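Local coordinates for RNA-binding protein Smaug (Drosophila melanogaster, PDB 1OXJ) that probably binds RNA hairpins through its SAM domain, which is joined to a helical PHAT domain in the same RNA-binding fragment, at residues A[60-65]-A[95-100]. Sequence-based numbering, arbitrary orientation.
Sequences DKLKER and LTPMKP
Two hydrogen bonds from a single nitrogen of R65 join helix 49-77 to the loop that follows helix 83-91. R65 NH1 donates to P97 O at 2.7 Å with an N-H...O angle of 169°; the carbonyl oxygen lies close to the guanidinium plane, although the nitrogen itself stands above the plane of that carbonyl. The second bond, from R65 NH1 to T96 OG1, is longer at 3.0 Å and more bent, at 144°. I93 O, earlier in the same loop, is a further hydrogen-bond partner of this hydroxyl. A bend at chi3 (-60°) folds the arginine chain back over its own helix, where R65 NE reaches L62 O at 2.8 Å. With NE and NH1 both engaged, rotation of the guanidinium is restricted; Y31 OH adds a weak bond to NH2.

In chain topology the contact lies at the SAM-PHAT junction: helix 49-77 is shared by the SAM and PHAT domains, and the loop returns against it, with W13 of helix 10-16 touching L62, T96 and P97.

Apolar contact centres on L62, whose CD2 lies 3.5 Å from both T96 CB and T96 CG2, the former closer than usual for two carbons. L62 CD2 also lies 3.7 Å above one face of the R65 guanidinium, offset toward its rim. P97 CD is a looser neighbour, 4.4 Å from L62 CD2. M98 CG comes obliquely to R65 NH1 at 3.8 Å, and I111 of helix 111-127 touches the side chains of both M98 and R65.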
loop_
_atom_site.group_PDB
_atom_site.type_symbol
_atom_site.label_atom_id
_atom_site.label_comp_id
_atom_site.label_asym_id
_atom_site.label_seq_id
_atom_site.Cartn_x
_atom_site.Cartn_y
_atom_site.Cartn_z
ATOM N N ASP A 60 5.862 -2.737 -11.828
ATOM C CA ASP A 60 6.847 -3.708 -11.373
ATOM C C ASP A 60 6.942 -3.637 -9.855
ATOM O O ASP A 60 7.008 -4.667 -9.183
ATOM C CB ASP A 60 8.217 -3.432 -12.000
ATOM C CG ASP A 60 8.236 -3.705 -13.487
ATOM O OD1 ASP A 60 7.812 -4.809 -13.885
ATOM O OD2 ASP A 60 8.671 -2.821 -14.256
ATOM N N LYS A 61 6.925 -2.422 -9.310
ATOM C CA LYS A 61 7.001 -2.267 -7.864
ATOM C C LYS A 61 5.762 -2.859 -7.207
ATOM O O LYS A 61 5.824 -3.340 -6.079
ATOM C CB LYS A 61 7.152 -0.791 -7.475
ATOM C CG LYS A 61 8.492 -0.206 -7.884
ATOM C CD LYS A 61 8.746 1.155 -7.254
ATOM C CE LYS A 61 10.096 1.698 -7.695
ATOM N NZ LYS A 61 10.406 3.000 -7.050
ATOM N N LEU A 62 4.633 -2.820 -7.911
ATOM C CA LEU A 62 3.406 -3.396 -7.373
ATOM C C LEU A 62 3.650 -4.880 -7.164
ATOM O O LEU A 62 3.250 -5.457 -6.149
ATOM C CB LEU A 62 2.229 -3.212 -8.346
ATOM C CG LEU A 62 1.592 -1.823 -8.446
ATOM C CD1 LEU A 62 0.302 -1.902 -9.291
ATOM C CD2 LEU A 62 1.268 -1.317 -7.035
ATOM N N LYS A 63 4.331 -5.498 -8.123
ATOM C CA LYS A 63 4.608 -6.927 -8.039
ATOM C C LYS A 63 5.535 -7.280 -6.887
ATOM O O LYS A 63 5.542 -8.418 -6.426
ATOM C CB LYS A 63 5.210 -7.441 -9.352
ATOM C CG LYS A 63 4.345 -7.243 -10.587
ATOM C CD LYS A 63 4.979 -7.946 -11.785
ATOM C CE LYS A 63 4.546 -7.341 -13.107
ATOM N NZ LYS A 63 5.158 -5.992 -13.335
ATOM N N GLU A 64 6.303 -6.308 -6.409
ATOM C CA GLU A 64 7.228 -6.547 -5.301
ATOM C C GLU A 64 6.621 -6.323 -3.915
ATOM O O GLU A 64 7.238 -6.635 -2.900
ATOM C CB GLU A 64 8.465 -5.661 -5.445
ATOM C CG GLU A 64 9.409 -6.089 -6.559
ATOM C CD GLU A 64 9.772 -7.563 -6.472
ATOM O OE1 GLU A 64 10.226 -8.011 -5.394
ATOM O OE2 GLU A 64 9.601 -8.277 -7.485
ATOM N N ARG A 65 5.400 -5.802 -3.871
ATOM C CA ARG A 65 4.757 -5.535 -2.595
ATOM C C ARG A 65 4.826 -6.669 -1.574
ATOM O O ARG A 65 5.198 -6.440 -0.420
ATOM C CB ARG A 65 3.304 -5.122 -2.819
ATOM C CG ARG A 65 3.153 -3.711 -3.365
ATOM C CD ARG A 65 1.708 -3.409 -3.676
ATOM N NE ARG A 65 1.170 -4.334 -4.681
ATOM C CZ ARG A 65 -0.100 -4.345 -5.062
ATOM N NH1 ARG A 65 -0.950 -3.480 -4.522
ATOM N NH2 ARG A 65 -0.526 -5.227 -5.962
ATOM N N LEU A 95 -1.623 3.384 -0.975
ATOM C CA LEU A 95 -2.525 3.871 -2.024
ATOM C C LEU A 95 -2.604 2.971 -3.249
ATOM O O LEU A 95 -3.384 3.240 -4.167
ATOM C CB LEU A 95 -2.108 5.270 -2.481
ATOM C CG LEU A 95 -2.035 6.339 -1.391
ATOM C CD1 LEU A 95 -1.702 7.683 -2.021
ATOM C CD2 LEU A 95 -3.355 6.408 -0.639
ATOM N N THR A 96 -1.796 1.915 -3.282
ATOM C CA THR A 96 -1.805 1.001 -4.430
ATOM C C THR A 96 -3.055 0.128 -4.488
ATOM O O THR A 96 -3.668 -0.165 -3.464
ATOM C CB THR A 96 -0.575 0.062 -4.416
ATOM O OG1 THR A 96 -0.650 -0.813 -3.281
ATOM C CG2 THR A 96 0.708 0.869 -4.344
ATOM N N PRO A 97 -3.442 -0.309 -5.701
ATOM C CA PRO A 97 -4.619 -1.159 -5.896
ATOM C C PRO A 97 -4.436 -2.485 -5.175
ATOM O O PRO A 97 -3.460 -3.204 -5.416
ATOM C CB PRO A 97 -4.677 -1.343 -7.414
ATOM C CG PRO A 97 -4.009 -0.103 -7.943
ATOM C CD PRO A 97 -2.852 0.086 -6.993
ATOM N N MET A 98 -5.364 -2.795 -4.277
ATOM C CA MET A 98 -5.316 -4.031 -3.516
ATOM C C MET A 98 -6.646 -4.759 -3.595
ATOM O O MET A 98 -7.708 -4.160 -3.445
ATOM C CB MET A 98 -4.994 -3.756 -2.039
ATOM C CG MET A 98 -3.599 -3.202 -1.763
ATOM S SD MET A 98 -3.259 -3.084 0.052
ATOM C CE MET A 98 -2.777 -1.360 0.205
ATOM N N LYS A 99 -6.577 -6.059 -3.832
ATOM C CA LYS A 99 -7.776 -6.876 -3.899
ATOM C C LYS A 99 -8.300 -7.072 -2.487
ATOM O O LYS A 99 -7.580 -6.864 -1.511
ATOM C CB LYS A 99 -7.452 -8.240 -4.501
ATOM C CG LYS A 99 -6.890 -8.185 -5.914
ATOM C CD LYS A 99 -6.765 -9.577 -6.514
ATOM C CE LYS A 99 -8.122 -10.124 -6.926
ATOM N NZ LYS A 99 -7.997 -11.415 -7.663
ATOM N N PRO A 100 -9.575 -7.463 -2.358
ATOM C CA PRO A 100 -10.168 -7.690 -1.034
ATOM C C PRO A 100 -9.374 -8.741 -0.247
ATOM O O PRO A 100 -8.701 -9.594 -0.833
ATOM C CB PRO A 100 -11.568 -8.183 -1.370
ATOM C CG PRO A 100 -11.899 -7.414 -2.632
ATOM C CD PRO A 100 -10.599 -7.526 -3.419
#